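Local atomic coordinates of TENA/THI-4 protein (Shewanella denitrificans OS217, PDB entry 3DDE), a protein that is of unknown function but adopts a heme oxygenase-like, all-helical fold and may have oxidoreductase activity. Residues P26-H29 and E30-G34. Residues are numbered along the deposited sequence; the frame is centred on the assembly and turned at random.
Sequences PFIH and EVLDG
Phe-27 and Val-31 are neighbours one turn apart on the same flank of the short helix 26-32, which a Schellman motif closes at Gly-34. Val-31 CG2 sits over one face of the Phe-27 ring, displaced from the ring centre, 4.2 Å from Phe-27 CE2. Phe-27 CG stands anti to its own N (chi1 173°), which carries the ring along the same flank as Val-31. Ile-28 CD1 meets the ring at its edge, in the ring plane. A second apolar pair follows one residue on: Ile-28 CG2 touches Leu-32 CD1 at 4.0 Å, the two side chains running alongside each other.

Four i to i+4 backbone bonds hold these pairs in step. Glu-30 N donates to Pro-26 O at 2.9 Å, and Val-31 N to Phe-27 O at 3.1 Å. Leu-32 N to Ile-28 O is the straightest, with an N-H...O angle of 172°. Asp-33 N completes the set on His-29 O in the conformer described.

The helix packs within the helical heme oxygenase-like fold. Phe-27 rests on Leu-214 and Val-217 of helix 193-223 and on Leu-40 of helix 38-52. Ile-28, Val-31 and Leu-32 all touch Val-150 of helix 144-157. Helices 38-52, 144-157 and 193-223 together cover the apolar flank. On the more exposed side, His-29 NE2 makes weak hydrogen bonds to the carbonyls of Leu-22 and Thr-23, reaching back to the last turn of helix 7-24.

At the turn out of the helix, in the conformer described, Gly-34 takes a positive phi of 97°, and its N donates to Val-31 O at 2.9 Å.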
# COMPACT_ATOMS: atom_id res chain seq x y z
N PRO A 26 4.41 -33.24 16.74
CA PRO A 26 3.54 -34.36 17.07
C PRO A 26 2.61 -34.70 15.92
O PRO A 26 2.19 -35.85 15.78
CB PRO A 26 2.73 -33.83 18.26
CG PRO A 26 3.48 -32.71 18.78
CD PRO A 26 4.14 -32.09 17.60
N PHE A 27 2.26 -33.69 15.13
CA PHE A 27 1.43 -33.84 13.94
C PHE A 27 2.09 -34.83 12.99
O PHE A 27 1.47 -35.80 12.55
CB PHE A 27 1.21 -32.48 13.26
CG PHE A 27 0.50 -32.56 11.93
CD1 PHE A 27 -0.88 -32.49 11.86
CD2 PHE A 27 1.22 -32.69 10.75
CE1 PHE A 27 -1.54 -32.58 10.62
CE2 PHE A 27 0.58 -32.77 9.52
CZ PHE A 27 -0.80 -32.72 9.46
N ILE A 28 3.37 -34.60 12.70
CA ILE A 28 4.13 -35.46 11.79
C ILE A 28 4.27 -36.89 12.33
O ILE A 28 4.17 -37.84 11.56
CB ILE A 28 5.55 -34.90 11.49
CG1 ILE A 28 5.49 -33.50 10.86
CG2 ILE A 28 6.32 -35.83 10.57
CD1 ILE A 28 4.92 -33.43 9.47
N HIS A 29 4.48 -37.06 13.64
CA HIS A 29 4.61 -38.41 14.19
C HIS A 29 3.27 -39.13 14.11
O HIS A 29 3.22 -40.30 13.76
CB HIS A 29 5.12 -38.47 15.64
CG HIS A 29 6.30 -37.60 15.91
ND1 HIS A 29 6.68 -37.25 17.19
CD2 HIS A 29 7.13 -36.92 15.07
CE1 HIS A 29 7.72 -36.44 17.13
NE2 HIS A 29 8.01 -36.22 15.86
N GLU A 30 2.19 -38.42 14.44
CA GLU A 30 0.84 -38.99 14.38
C GLU A 30 0.59 -39.58 12.98
O GLU A 30 0.06 -40.69 12.84
CB GLU A 30 -0.19 -37.91 14.70
CG GLU A 30 -1.66 -38.30 14.60
CD GLU A 30 -2.16 -39.17 15.74
OE1 GLU A 30 -1.35 -39.58 16.61
OE2 GLU A 30 -3.37 -39.45 15.77
N VAL A 31 1.00 -38.83 11.95
CA VAL A 31 0.83 -39.26 10.56
C VAL A 31 1.69 -40.49 10.23
O VAL A 31 1.18 -41.50 9.74
CB VAL A 31 1.15 -38.10 9.56
CG1 VAL A 31 1.06 -38.59 8.12
CG2 VAL A 31 0.20 -36.92 9.78
N LEU A 32 2.99 -40.40 10.51
CA LEU A 32 3.92 -41.50 10.19
C LEU A 32 3.64 -42.82 10.92
O LEU A 32 3.90 -43.90 10.38
CB LEU A 32 5.38 -41.06 10.41
CG LEU A 32 5.90 -39.89 9.57
CD1 LEU A 32 7.37 -39.66 9.86
CD2 LEU A 32 5.70 -40.10 8.09
N ASP A 33 3.02 -42.74 12.10
CA ASP A 33 2.62 -43.93 12.84
C ASP A 33 1.47 -44.63 12.11
O ASP A 33 1.22 -45.82 12.33
CB ASP A 33 2.18 -43.57 14.27
CG ASP A 33 3.30 -42.96 15.10
OD1 ASP A 33 4.39 -42.71 14.55
OD2 ASP A 33 3.08 -42.71 16.30
N GLY A 34 0.77 -43.89 11.25
CA GLY A 34 -0.34 -44.44 10.48
C GLY A 34 -1.67 -44.14 11.14
O GLY A 34 -2.67 -44.80 10.86